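Local coordinates for dTDP-4-dehydrorhamnose 3-epimerase (Streptomyces niveus, PDB 2C0Z), which acts as a 3-epimerase on a dTDP-linked 4-keto-6-deoxy sugar and works with NovU in the biosynthesis of the antibiotic novobiocin, at residues 38-44 against 81-85; 88-94 against 107-113; 129-133 against 165-169; 152-158 against 171-177. One frame throughout, in Å; residues are numbered along the deposited sequence. Where two conformers were deposited one is given.

Interaction 1 of 4, residues 38-44 against 81-85; sequences WYHVDRF and KYVTC
Where Trp38 and Tyr39 face Thr84 and Tyr82, strand 38-40 and strand 81-85 run at 145° to each other, their axes 9.2 Å apart at the closest. That is too far for strand pairing, so side chains bridge the gap. Tyr82 does most of this. Its CG stands anti to the backbone N (chi1 -165°), which carries the ring across to strand 38-40. There Tyr82 OH donates to Trp38 O over 2.6 Å. The hydroxyl lies in the carbonyl plane, on a lone pair. A water also donates to Tyr82 OH and accepts from His40 N, so the buried hydroxyl has two partners. The ring of Tyr82 belongs to an aromatic cluster with Trp38, Tyr39 and Phe44, formed where two strands and the start of helix 41-48 come together in the RmlC-like cupin fold. Tyr39 points its edge at the face of Tyr82 in a T-shaped pair with planes at 85°, and Tyr39 CD1 lies 3.6 Å from Tyr82 CZ. Phe44 meets Tyr82 obliquely, with Phe44 CE1 3.7 Å from Tyr82 CE2. The side chains of Trp38 and Tyr82 run past each other in opposite directions, their rings oblique. The methyl Thr84 CG2 sits over one face of the indole in a CH-pi contact, 3.7 Å from the centroid of the Trp38 six-membered ring. Trp38 and Tyr39 also pack on Ala57 of the second subunit.

Interaction 2 of 4, residues 88-94 against 107-113; sequences GAVFDVV and WEGTRLD
Val90 and Leu112, Asp92 and Thr110, and Val94 and Glu108 are the hydrogen-bonded pairs of an antiparallel beta hairpin. Its strand 107-113 is one of the two outermost strands of the five-stranded sheet within this chain. Each pair exchanges two backbone bonds; Val90 N to Leu112 O measures 2.8 Å. Apolar contacts lie on both faces. On the face of Phe91 and Val93, Phe91 crosses Trp107 at about a right angle, and the rings meet edge to edge at Phe91 CZ and Trp107 CZ3, 3.8 Å apart. Val93 CG1 touches the same indole at CE3. Phe91 CZ packs against Gly109 CA, where a side chain would be in the way. On the other face, Val90 CG2 lies 3.9 Å from Leu112 CB, and Leu112 CD1 packs against the carboxylate of Asp92, 3.6 Å from Asp92 CG. That carboxylate accepts from His128, a probable substrate-binding residue. Along strand 107-113, the extended side chain of Arg111 reaches Asp113 in a salt bridge. Arg111 NE donates to Asp113 OD2 over 2.9 Å, in the guanidinium plane.

Interaction 3 of 4, residues 129-133 against 165-169; sequences GFCAI and DWPTG
Cys131 and Trp166 are at the centre of this contact, with Cys131 CB 3.7 Å from Trp166 CE3. The benzo end of the indole continues along the strand backbone. Trp166 CZ3 lies 3.6 Å from Phe130 C, and Trp166 CH2 is near Gly129 C, which sits at the ring edge. The thiol stands anti to the backbone N (chi1 -177°) and reaches the loop, where Cys131 SG is 3.8 Å from Thr168 CG2. Pro167 CD touches Cys131 CB, and Pro167 CG meets Ile133 CG1 at 4.2 Å. The loop 165-169 thus packs on strand 126-132, a strand of the five-stranded sheet of this RmlC-like cupin. An inverse gamma turn centred on Pro167 shapes the loop, and a weak bond from Thr168 N to Trp166 O spans it. A water donates to both Ala132 O and Pro167 O and so bridges the two backbones. Farther out, Trp166 NE1 donates to Pro157 O, which anchors the indole. Trp166 also packs on Val67, Ile70 and Val93 of the neighbouring strands.

Interaction 4 of 4, residues 152-158 against 171-177; sequences EHGVHPL and PLLSPRD. With SO4 (sulfate ion), chain B.
With Arg176 CG anti to the backbone N (chi1 164°) and the chain extended to NE, the guanidinium is carried across to Glu152. Glu152 is likewise extended, and the two side chains cross at about a right angle. In a salt bridge both terminal nitrogens donate to a single oxygen: Arg176 NH1 lies 3.0 Å and Arg176 NH2 3.2 Å from Glu152 OE2. The oxygen is in the guanidinium plane and is met on the anti side, with Arg176 NH1 tilted 35° out of the carboxylate plane. Both residues are predicted to bind substrate. A sulfate, probably from the crystallisation liquor, accepts from Ser174 OG through its O4 at 2.8 Å. Ser174 OG also accepts from Asp177 N, a bond that N-caps the short helix. Asp177 O sits over one face of the His156 ring, 3.4 Å from His156 CD2. Leu173 packs on His156 and Pro157. The start of helix 175-178 thus lies against the chain leaving edge strand 152-154. Asp177 OD1 accepts from His71, the probable proton acceptor on neighbouring strand 67-73.

From the N terminus, interaction 1 closes first, joining strand 33-40 and the start of helix 41-48 to strand 81-87. Strand 89-96 follows directly, and interaction 2 pairs it with strand 107-113 in a hairpin. The two contacts touch where Cys85 packs on Leu112. Interaction 3 starts on strand 126-132, which lies beside strand 89-96 in the same sheet. It closes on loop 165-169. Interaction 4 opens before that loop, at strand 152-154, and closes after it at helix 175-178. Interactions 3 and 4 therefore cross along the chain, and Trp166 and Pro157 join them. Interactions 1 and 4 lie on opposite sides of the chain's centre, and both touch the second subunit.

Interaction 1 of 4, residues 38-44 against 81-85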
loop_
_atom_site.group_PDB
_atom_site.type_symbol
_atom_site.label_atom_id
_atom_site.label_comp_id
_atom_site.label_asym_id
_atom_site.label_seq_id
_atom_site.Cartn_x
_atom_site.Cartn_y
_atom_site.Cartn_z
ATOM N N TRP A 38 3.467 5.749 -6.014
ATOM C CA TRP A 38 3.058 6.600 -4.896
ATOM C C TRP A 38 4.074 6.727 -3.752
ATOM O O TRP A 38 3.850 7.512 -2.832
ATOM C CB TRP A 38 1.675 6.225 -4.341
ATOM C CG TRP A 38 1.499 4.875 -3.760
ATOM C CD1 TRP A 38 1.435 3.696 -4.427
ATOM C CD2 TRP A 38 1.309 4.560 -2.387
ATOM N NE1 TRP A 38 1.195 2.665 -3.554
ATOM C CE2 TRP A 38 1.126 3.169 -2.287
ATOM C CE3 TRP A 38 1.260 5.317 -1.218
ATOM C CZ2 TRP A 38 0.922 2.522 -1.055
ATOM C CZ3 TRP A 38 1.066 4.673 -0.012
ATOM C CH2 TRP A 38 0.880 3.300 0.063
ATOM N N TYR A 39 5.160 5.942 -3.817
ATOM C CA TYR A 39 6.318 6.118 -2.924
ATOM C C TYR A 39 7.552 5.760 -3.722
ATOM O O TYR A 39 7.566 4.756 -4.422
ATOM C CB TYR A 39 6.259 5.167 -1.703
ATOM C CG TYR A 39 7.509 5.260 -0.844
ATOM C CD1 TYR A 39 7.662 6.294 0.080
ATOM C CD2 TYR A 39 8.564 4.377 -1.016
ATOM C CE1 TYR A 39 8.841 6.413 0.837
ATOM C CE2 TYR A 39 9.718 4.500 -0.297
ATOM C CZ TYR A 39 9.851 5.530 0.634
ATOM O OH TYR A 39 11.024 5.648 1.372
ATOM N N HIS A 40 8.581 6.580 -3.630
ATOM C CA HIS A 40 9.868 6.292 -4.262
ATOM C C HIS A 40 10.998 6.707 -3.326
ATOM O O HIS A 40 11.068 7.857 -2.917
ATOM C CB HIS A 40 9.999 7.054 -5.577
ATOM C CG HIS A 40 11.177 6.670 -6.399
ATOM N ND1 HIS A 40 12.436 7.211 -6.210
ATOM C CD2 HIS A 40 11.282 5.807 -7.434
ATOM C CE1 HIS A 40 13.255 6.718 -7.128
ATOM N NE2 HIS A 40 12.589 5.854 -7.872
ATOM N N VAL A 41 11.825 5.744 -2.946
ATOM C CA VAL A 41 12.783 5.970 -1.851
ATOM C C VAL A 41 13.763 7.121 -2.124
ATOM O O VAL A 41 14.101 7.872 -1.208
ATOM C CB VAL A 41 13.539 4.684 -1.498
ATOM C CG1 VAL A 41 14.409 4.210 -2.652
ATOM C CG2 VAL A 41 14.348 4.888 -0.183
ATOM N N ASP A 42 14.213 7.271 -3.364
ATOM C CA ASP A 42 15.203 8.319 -3.647
ATOM C C ASP A 42 14.565 9.695 -3.532
ATOM O O ASP A 42 15.131 10.615 -2.893
ATOM C CB ASP A 42 15.857 8.119 -5.004
ATOM C CG ASP A 42 16.539 6.784 -5.138
ATOM O OD1 ASP A 42 17.138 6.292 -4.156
ATOM O OD2 ASP A 42 16.534 6.182 -6.214
ATOM N N ARG A 43 13.359 9.831 -4.092
ATOM C CA ARG A 43 12.618 11.087 -3.982
ATOM C C ARG A 43 12.295 11.412 -2.525
ATOM O O ARG A 43 12.463 12.544 -2.057
ATOM C CB ARG A 43 11.342 11.045 -4.801
ATOM C CG ARG A 43 11.604 10.852 -6.281
ATOM C CD ARG A 43 12.351 11.974 -6.978
ATOM N NE ARG A 43 11.734 13.275 -6.748
ATOM C CZ ARG A 43 10.699 13.758 -7.440
ATOM N NH1 ARG A 43 10.158 13.070 -8.422
ATOM N NH2 ARG A 43 10.192 14.938 -7.125
ATOM N N PHE A 44 11.781 10.426 -1.811
ATOM C CA PHE A 44 11.418 10.603 -0.419
ATOM C C PHE A 44 12.587 10.893 0.512
ATOM O O PHE A 44 12.517 11.830 1.304
ATOM C CB PHE A 44 10.673 9.360 0.094
ATOM C CG PHE A 44 10.176 9.504 1.488
ATOM C CD1 PHE A 44 8.903 10.001 1.735
ATOM C CD2 PHE A 44 10.958 9.090 2.563
ATOM C CE1 PHE A 44 8.443 10.127 3.039
ATOM C CE2 PHE A 44 10.500 9.231 3.865
ATOM C CZ PHE A 44 9.242 9.745 4.090
ATOM N N LYS A 81 3.956 7.976 9.569
ATOM C CA LYS A 81 2.946 7.307 8.744
ATOM C C LYS A 81 2.916 7.931 7.362
ATOM O O LYS A 81 3.072 9.138 7.211
ATOM C CB LYS A 81 1.535 7.465 9.351
ATOM C CG LYS A 81 1.233 6.632 10.542
ATOM C CD LYS A 81 -0.275 6.804 10.904
ATOM C CE LYS A 81 -0.898 5.477 11.238
ATOM N NZ LYS A 81 0.016 4.631 12.054
ATOM N N TYR A 82 2.644 7.100 6.370
ATOM C CA TYR A 82 2.545 7.499 4.971
ATOM C C TYR A 82 1.229 6.951 4.484
ATOM O O TYR A 82 1.057 5.741 4.363
ATOM C CB TYR A 82 3.760 6.921 4.243
ATOM C CG TYR A 82 4.088 7.463 2.872
ATOM C CD1 TYR A 82 3.433 6.984 1.762
ATOM C CD2 TYR A 82 5.059 8.438 2.693
ATOM C CE1 TYR A 82 3.733 7.455 0.486
ATOM C CE2 TYR A 82 5.376 8.909 1.443
ATOM C CZ TYR A 82 4.713 8.403 0.324
ATOM O OH TYR A 82 5.075 8.861 -0.915
ATOM N N VAL A 83 0.291 7.851 4.221
ATOM C CA VAL A 83 -1.109 7.513 4.022
ATOM C C VAL A 83 -1.624 7.910 2.651
ATOM O O VAL A 83 -1.351 9.009 2.174
ATOM C CB VAL A 83 -2.016 8.021 5.164
ATOM C CG1 VAL A 83 -2.065 9.526 5.221
ATOM C CG2 VAL A 83 -3.420 7.425 5.061
ATOM N N THR A 84 -2.430 7.024 2.045
ATOM C CA THR A 84 -3.096 7.341 0.797
ATOM C C THR A 84 -4.470 6.709 0.719
ATOM O O THR A 84 -4.761 5.750 1.435
ATOM C CB THR A 84 -2.202 6.896 -0.386
ATOM O OG1 THR A 84 -2.640 7.517 -1.581
ATOM C CG2 THR A 84 -2.282 5.414 -0.677
ATOM N N CYS A 85 -5.342 7.268 -0.102
ATOM C CA CYS A 85 -6.665 6.672 -0.307
ATOM C C CYS A 85 -6.692 5.946 -1.634
ATOM O O CYS A 85 -6.449 6.536 -2.684
ATOM C CB CYS A 85 -7.742 7.733 -0.243
ATOM S SG CYS A 85 -9.402 7.119 -0.645
HETATM O O HOH W 1 7.664 9.274 -2.362
#

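Interaction 2 of 4, residues 88-94 against 107-113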
loop_
_atom_site.group_PDB
_atom_site.type_symbol
_atom_site.label_atom_id
_atom_site.label_comp_id
_atom_site.label_asym_id
_atom_site.label_seq_id
_atom_site.Cartn_x
_atom_site.Cartn_y
_atom_site.Cartn_z
ATOM N N GLY A 88 -12.269 5.490 -3.266
ATOM C CA GLY A 88 -13.150 6.466 -2.684
ATOM C C GLY A 88 -12.454 7.784 -2.414
ATOM O O GLY A 88 -11.543 8.197 -3.143
ATOM N N ALA A 89 -12.934 8.471 -1.383
ATOM C CA ALA A 89 -12.410 9.775 -1.032
ATOM C C ALA A 89 -12.529 10.010 0.461
ATOM O O ALA A 89 -13.532 9.659 1.080
ATOM C CB ALA A 89 -13.155 10.900 -1.798
ATOM N N VAL A 90 -11.506 10.629 1.030
ATOM C CA VAL A 90 -11.529 11.007 2.448
ATOM C C VAL A 90 -11.039 12.429 2.612
ATOM O O VAL A 90 -10.281 12.947 1.787
ATOM C CB VAL A 90 -10.715 10.106 3.409
ATOM C CG1 VAL A 90 -11.069 8.626 3.226
ATOM C CG2 VAL A 90 -9.214 10.379 3.341
ATOM N N PHE A 91 -11.535 13.075 3.666
ATOM C CA PHE A 91 -10.954 14.299 4.146
ATOM C C PHE A 91 -9.955 13.882 5.219
ATOM O O PHE A 91 -10.346 13.433 6.305
ATOM C CB PHE A 91 -12.059 15.189 4.706
ATOM C CG PHE A 91 -11.587 16.545 5.172
ATOM C CD1 PHE A 91 -11.142 17.480 4.252
ATOM C CD2 PHE A 91 -11.604 16.881 6.533
ATOM C CE1 PHE A 91 -10.729 18.768 4.669
ATOM C CE2 PHE A 91 -11.233 18.169 6.957
ATOM C CZ PHE A 91 -10.777 19.096 6.019
ATOM N N ASP A 92 -8.675 14.012 4.914
ATOM C CA ASP A 92 -7.603 13.556 5.792
ATOM C C ASP A 92 -7.056 14.720 6.596
ATOM O O ASP A 92 -6.777 15.788 6.054
ATOM C CB ASP A 92 -6.481 12.962 4.939
ATOM C CG ASP A 92 -5.456 12.277 5.773
ATOM O OD1 ASP A 92 -5.736 11.105 6.135
ATOM O OD2 ASP A 92 -4.414 12.858 6.165
ATOM N N VAL A 93 -6.878 14.519 7.886
ATOM C CA VAL A 93 -6.465 15.612 8.793
ATOM C C VAL A 93 -5.240 15.237 9.581
ATOM O O VAL A 93 -5.158 14.152 10.201
ATOM C CB VAL A 93 -7.623 15.989 9.738
ATOM C CG1 VAL A 93 -7.227 17.032 10.779
ATOM C CG2 VAL A 93 -8.781 16.496 8.931
ATOM N N VAL A 94 -4.273 16.139 9.565
ATOM C CA VAL A 94 -3.109 16.040 10.434
ATOM C C VAL A 94 -3.211 17.128 11.501
ATOM O O VAL A 94 -3.706 18.246 11.253
ATOM C CB VAL A 94 -1.767 16.134 9.675
ATOM C CG1 VAL A 94 -1.559 14.920 8.770
ATOM C CG2 VAL A 94 -1.692 17.394 8.840
ATOM N N TRP A 107 -4.315 22.319 12.751
ATOM C CA TRP A 107 -4.566 21.173 11.874
ATOM C C TRP A 107 -4.580 21.569 10.408
ATOM O O TRP A 107 -4.646 22.733 10.049
ATOM C CB TRP A 107 -5.871 20.495 12.294
ATOM C CG TRP A 107 -7.110 21.294 12.085
ATOM C CD1 TRP A 107 -7.711 22.153 13.002
ATOM C CD2 TRP A 107 -7.970 21.305 10.927
ATOM N NE1 TRP A 107 -8.839 22.704 12.457
ATOM C CE2 TRP A 107 -9.031 22.203 11.192
ATOM C CE3 TRP A 107 -7.948 20.650 9.686
ATOM C CZ2 TRP A 107 -10.041 22.479 10.261
ATOM C CZ3 TRP A 107 -8.972 20.928 8.757
ATOM C CH2 TRP A 107 -10.004 21.817 9.049
ATOM N N GLU A 108 -4.484 20.568 9.559
ATOM C CA GLU A 108 -4.579 20.780 8.128
ATOM C C GLU A 108 -5.258 19.585 7.505
ATOM O O GLU A 108 -4.919 18.455 7.797
ATOM C CB GLU A 108 -3.212 21.016 7.496
ATOM C CG GLU A 108 -3.302 21.455 6.041
ATOM C CD GLU A 108 -2.015 22.065 5.511
ATOM O OE1 GLU A 108 -1.076 22.334 6.290
ATOM O OE2 GLU A 108 -1.952 22.297 4.286
ATOM N N GLY A 109 -6.214 19.874 6.638
ATOM C CA GLY A 109 -6.959 18.852 5.924
ATOM C C GLY A 109 -6.516 18.777 4.476
ATOM O O GLY A 109 -6.210 19.797 3.848
ATOM N N THR A 110 -6.479 17.550 3.958
ATOM C CA THR A 110 -6.103 17.255 2.578
ATOM C C THR A 110 -7.127 16.283 2.012
ATOM O O THR A 110 -7.496 15.321 2.671
ATOM C CB THR A 110 -4.711 16.549 2.549
ATOM O OG1 THR A 110 -3.709 17.384 3.175
ATOM C CG2 THR A 110 -4.206 16.365 1.153
ATOM N N ARG A 111 -7.565 16.496 0.768
ATOM C CA ARG A 111 -8.441 15.494 0.149
ATOM C C ARG A 111 -7.560 14.390 -0.433
ATOM O O ARG A 111 -6.692 14.639 -1.285
ATOM C CB ARG A 111 -9.322 16.114 -0.926
ATOM C CG ARG A 111 -10.258 15.123 -1.556
ATOM C CD ARG A 111 -10.960 15.680 -2.767
ATOM N NE ARG A 111 -11.954 14.769 -3.313
ATOM C CZ ARG A 111 -13.253 14.865 -3.079
ATOM N NH1 ARG A 111 -13.703 15.791 -2.246
ATOM N NH2 ARG A 111 -14.099 13.995 -3.622
ATOM N N LEU A 112 -7.731 13.188 0.109
ATOM C CA LEU A 112 -7.067 11.981 -0.378
ATOM C C LEU A 112 -8.126 11.155 -1.068
ATOM O O LEU A 112 -9.072 10.678 -0.415
ATOM C CB LEU A 112 -6.407 11.202 0.769
ATOM C CG LEU A 112 -5.284 11.931 1.516
ATOM C CD1 LEU A 112 -4.656 10.978 2.547
ATOM C CD2 LEU A 112 -4.257 12.464 0.537
ATOM N N ASP A 113 -7.997 10.994 -2.380
ATOM C CA ASP A 113 -8.988 10.216 -3.106
ATOM C C ASP A 113 -8.335 9.349 -4.156
ATOM O O ASP A 113 -7.109 9.375 -4.344
ATOM C CB ASP A 113 -10.103 11.119 -3.666
ATOM C CG ASP A 113 -9.617 12.089 -4.722
ATOM O OD1 ASP A 113 -8.603 11.833 -5.374
ATOM O OD2 ASP A 113 -10.216 13.148 -4.992
HETATM O O HOH W 2 -3.885 15.982 5.767
#

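Interaction 3 of 4, residues 129-133 against 165-169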
loop_
_atom_site.group_PDB
_atom_site.type_symbol
_atom_site.label_atom_id
_atom_site.label_comp_id
_atom_site.label_asym_id
_atom_site.label_seq_id
_atom_site.Cartn_x
_atom_site.Cartn_y
_atom_site.Cartn_z
ATOM N N GLY A 129 -6.262 11.872 11.651
ATOM C CA GLY A 129 -7.645 11.487 11.584
ATOM C C GLY A 129 -8.182 11.646 10.174
ATOM O O GLY A 129 -7.522 12.204 9.288
ATOM N N PHE A 130 -9.401 11.164 9.953
ATOM C CA PHE A 130 -10.032 11.362 8.656
ATOM C C PHE A 130 -11.529 11.149 8.732
ATOM O O PHE A 130 -12.037 10.537 9.670
ATOM C CB PHE A 130 -9.439 10.394 7.617
ATOM C CG PHE A 130 -9.788 8.965 7.851
ATOM C CD1 PHE A 130 -9.033 8.184 8.702
ATOM C CD2 PHE A 130 -10.834 8.377 7.159
ATOM C CE1 PHE A 130 -9.325 6.839 8.899
ATOM C CE2 PHE A 130 -11.145 7.019 7.349
ATOM C CZ PHE A 130 -10.378 6.259 8.225
ATOM N N CYS A 131 -12.207 11.629 7.696
ATOM C CA CYS A 131 -13.644 11.446 7.501
ATOM C C CYS A 131 -13.836 10.865 6.092
ATOM O O CYS A 131 -13.394 11.471 5.140
ATOM C CB CYS A 131 -14.335 12.800 7.567
ATOM S SG CYS A 131 -16.111 12.685 7.435
ATOM N N ALA A 132 -14.544 9.753 5.945
ATOM C CA ALA A 132 -14.923 9.241 4.636
ATOM C C ALA A 132 -15.964 10.151 3.982
ATOM O O ALA A 132 -17.000 10.420 4.579
ATOM C CB ALA A 132 -15.470 7.835 4.756
ATOM N N ILE A 133 -15.674 10.610 2.768
ATOM C CA ILE A 133 -16.558 11.456 1.977
ATOM C C ILE A 133 -17.428 10.585 1.081
ATOM O O ILE A 133 -18.648 10.828 0.916
ATOM C CB ILE A 133 -15.717 12.422 1.092
ATOM C CG1 ILE A 133 -14.936 13.429 1.921
ATOM C CG2 ILE A 133 -16.608 13.120 0.069
ATOM C CD1 ILE A 133 -13.823 14.137 1.081
ATOM N N ASP A 165 -13.221 21.098 10.775
ATOM C CA ASP A 165 -14.383 21.219 9.893
ATOM C C ASP A 165 -14.632 19.905 9.132
ATOM O O ASP A 165 -14.433 19.835 7.926
ATOM C CB ASP A 165 -14.153 22.377 8.884
ATOM C CG ASP A 165 -13.867 23.741 9.561
ATOM O OD1 ASP A 165 -14.712 24.215 10.375
ATOM O OD2 ASP A 165 -12.821 24.410 9.329
ATOM N N TRP A 166 -15.050 18.875 9.857
ATOM C CA TRP A 166 -15.371 17.574 9.257
ATOM C C TRP A 166 -16.519 17.736 8.279
ATOM O O TRP A 166 -17.539 18.324 8.649
ATOM C CB TRP A 166 -15.777 16.583 10.345
ATOM C CG TRP A 166 -14.714 16.306 11.356
ATOM C CD1 TRP A 166 -14.757 16.626 12.674
ATOM C CD2 TRP A 166 -13.446 15.636 11.149
ATOM N NE1 TRP A 166 -13.601 16.227 13.307
ATOM C CE2 TRP A 166 -12.784 15.601 12.405
ATOM C CE3 TRP A 166 -12.807 15.065 10.045
ATOM C CZ2 TRP A 166 -11.512 15.021 12.579
ATOM C CZ3 TRP A 166 -11.541 14.469 10.230
ATOM C CH2 TRP A 166 -10.902 14.486 11.480
ATOM N N PRO A 167 -16.374 17.219 7.067
ATOM C CA PRO A 167 -17.422 17.362 6.035
ATOM C C PRO A 167 -18.541 16.343 6.217
ATOM O O PRO A 167 -18.781 15.499 5.342
ATOM C CB PRO A 167 -16.648 17.125 4.737
ATOM C CG PRO A 167 -15.612 16.123 5.110
ATOM C CD PRO A 167 -15.190 16.519 6.530
ATOM N N THR A 168 -19.170 16.380 7.382
ATOM C CA THR A 168 -20.381 15.626 7.669
ATOM C C THR A 168 -21.100 16.335 8.797
ATOM O O THR A 168 -20.468 16.952 9.670
ATOM C CB THR A 168 -20.077 14.158 8.037
ATOM O OG1 THR A 168 -21.284 13.484 8.428
ATOM C CG2 THR A 168 -19.173 14.041 9.257
ATOM N N GLY A 169 -22.426 16.274 8.745
ATOM C CA GLY A 169 -23.261 16.845 9.784
ATOM C C GLY A 169 -23.363 15.904 10.965
ATOM O O GLY A 169 -23.504 16.343 12.098
HETATM O O HOH W 3 -18.895 12.681 4.985
#

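Interaction 4 of 4, residues 152-158 against 171-177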
loop_
_atom_site.group_PDB
_atom_site.type_symbol
_atom_site.label_atom_id
_atom_site.label_comp_id
_atom_site.label_asym_id
_atom_site.label_seq_id
_atom_site.Cartn_x
_atom_site.Cartn_y
_atom_site.Cartn_z
ATOM N N GLU A 152 -0.092 3.830 21.678
ATOM C CA GLU A 152 -1.068 4.482 20.798
ATOM C C GLU A 152 -2.173 5.152 21.583
ATOM O O GLU A 152 -2.902 4.508 22.356
ATOM C CB GLU A 152 -1.698 3.546 19.773
ATOM C CG GLU A 152 -2.431 4.372 18.707
ATOM C CD GLU A 152 -3.025 3.531 17.605
ATOM O OE1 GLU A 152 -2.306 2.663 17.083
ATOM O OE2 GLU A 152 -4.208 3.749 17.257
ATOM N N HIS A 153 -2.309 6.458 21.377
ATOM C CA HIS A 153 -3.265 7.246 22.117
ATOM C C HIS A 153 -4.034 8.158 21.179
ATOM O O HIS A 153 -3.861 8.098 19.954
ATOM C CB HIS A 153 -2.526 7.990 23.213
ATOM C CG HIS A 153 -1.805 7.059 24.139
ATOM N ND1 HIS A 153 -0.440 7.075 24.325
ATOM C CD2 HIS A 153 -2.274 6.032 24.885
ATOM C CE1 HIS A 153 -0.111 6.125 25.179
ATOM N NE2 HIS A 153 -1.202 5.465 25.515
ATOM N N GLY A 154 -4.920 8.963 21.747
ATOM C CA GLY A 154 -5.674 9.873 20.914
ATOM C C GLY A 154 -6.251 11.053 21.649
ATOM O O GLY A 154 -6.243 11.097 22.888
ATOM N N VAL A 155 -6.729 12.009 20.867
ATOM C CA VAL A 155 -7.554 13.074 21.392
ATOM C C VAL A 155 -8.890 13.104 20.652
ATOM O O VAL A 155 -9.048 12.558 19.560
ATOM C CB VAL A 155 -6.818 14.442 21.397
ATOM C CG1 VAL A 155 -5.493 14.381 22.124
ATOM C CG2 VAL A 155 -6.632 14.981 20.061
ATOM N N HIS A 156 -9.862 13.748 21.260
ATOM C CA HIS A 156 -11.212 13.769 20.744
ATOM C C HIS A 156 -11.275 14.511 19.415
ATOM O O HIS A 156 -10.819 15.653 19.317
ATOM C CB HIS A 156 -12.157 14.431 21.734
ATOM C CG HIS A 156 -13.571 14.023 21.546
ATOM N ND1 HIS A 156 -14.327 14.437 20.475
ATOM C CD2 HIS A 156 -14.382 13.250 22.307
ATOM C CE1 HIS A 156 -15.534 13.908 20.565
ATOM N NE2 HIS A 156 -15.599 13.204 21.681
ATOM N N PRO A 157 -11.812 13.875 18.374
ATOM C CA PRO A 157 -11.843 14.546 17.062
ATOM C C PRO A 157 -12.793 15.740 16.975
ATOM O O PRO A 157 -12.677 16.532 16.043
ATOM C CB PRO A 157 -12.264 13.419 16.108
ATOM C CG PRO A 157 -12.999 12.484 16.924
ATOM C CD PRO A 157 -12.393 12.518 18.321
ATOM N N LEU A 158 -13.690 15.896 17.958
ATOM C CA LEU A 158 -14.531 17.083 18.043
ATOM C C LEU A 158 -14.006 18.090 19.079
ATOM O O LEU A 158 -14.734 19.000 19.504
ATOM C CB LEU A 158 -15.992 16.681 18.339
ATOM C CG LEU A 158 -16.597 15.630 17.406
ATOM C CD1 LEU A 158 -18.083 15.415 17.777
ATOM C CD2 LEU A 158 -16.480 16.002 15.987
ATOM N N PRO A 171 -21.109 13.096 12.321
ATOM C CA PRO A 171 -19.922 12.245 12.490
ATOM C C PRO A 171 -20.198 10.928 13.220
ATOM O O PRO A 171 -20.779 10.904 14.293
ATOM C CB PRO A 171 -18.955 13.127 13.295
ATOM C CG PRO A 171 -19.766 14.288 13.792
ATOM C CD PRO A 171 -20.883 14.462 12.830
ATOM N N LEU A 172 -19.789 9.821 12.626
ATOM C CA LEU A 172 -19.911 8.532 13.281
ATOM C C LEU A 172 -18.570 8.219 13.950
ATOM O O LEU A 172 -17.584 7.906 13.251
ATOM C CB LEU A 172 -20.277 7.431 12.272
ATOM N N LEU A 173 -18.564 8.272 15.287
ATOM C CA LEU A 173 -17.381 8.003 16.120
ATOM C C LEU A 173 -17.483 6.644 16.788
ATOM O O LEU A 173 -18.558 6.250 17.258
ATOM C CB LEU A 173 -17.256 9.072 17.229
ATOM C CG LEU A 173 -16.526 10.383 16.943
ATOM C CD1 LEU A 173 -16.800 10.930 15.588
ATOM C CD2 LEU A 173 -16.833 11.397 18.027
ATOM N N SER A 174 -16.361 5.941 16.871
ATOM C CA SER A 174 -16.241 4.715 17.636
ATOM C C SER A 174 -16.269 5.077 19.122
ATOM O O SER A 174 -15.994 6.223 19.474
ATOM C CB SER A 174 -14.918 4.038 17.327
ATOM O OG SER A 174 -13.837 4.838 17.813
ATOM N N PRO A 175 -16.575 4.124 19.995
ATOM C CA PRO A 175 -16.550 4.405 21.434
ATOM C C PRO A 175 -15.196 4.966 21.873
ATOM O O PRO A 175 -15.146 5.939 22.644
ATOM C CB PRO A 175 -16.859 3.030 22.063
ATOM C CG PRO A 175 -17.632 2.314 21.014
ATOM C CD PRO A 175 -17.027 2.744 19.702
ATOM N N ARG A 176 -14.113 4.412 21.336
ATOM C CA ARG A 176 -12.767 4.881 21.651
ATOM C C ARG A 176 -12.652 6.388 21.379
ATOM O O ARG A 176 -12.156 7.126 22.217
ATOM C CB ARG A 176 -11.729 4.113 20.848
ATOM C CG ARG A 176 -10.372 4.748 20.795
ATOM C CD ARG A 176 -9.420 4.217 19.745
ATOM N NE ARG A 176 -8.159 4.961 19.824
ATOM C CZ ARG A 176 -7.058 4.655 19.154
ATOM N NH1 ARG A 176 -7.049 3.612 18.335
ATOM N NH2 ARG A 176 -5.963 5.399 19.304
ATOM N N ASP A 177 -13.060 6.846 20.201
ATOM C CA ASP A 177 -12.871 8.258 19.862
ATOM C C ASP A 177 -13.878 9.173 20.570
ATOM O O ASP A 177 -13.556 10.305 20.904
ATOM C CB ASP A 177 -12.899 8.452 18.343
ATOM C CG ASP A 177 -11.741 7.789 17.658
ATOM O OD1 ASP A 177 -10.689 7.565 18.312
ATOM O OD2 ASP A 177 -11.779 7.437 16.440
HETATM S S SO4 B . -11.585 1.680 17.062
HETATM O O1 SO4 B . -10.188 1.276 16.884
HETATM O O2 SO4 B . -12.396 1.127 15.964
HETATM O O3 SO4 B . -12.031 1.168 18.365
HETATM O O4 SO4 B . -11.671 3.150 17.088
HETATM O O HOH W 4 -9.092 9.503 19.706
#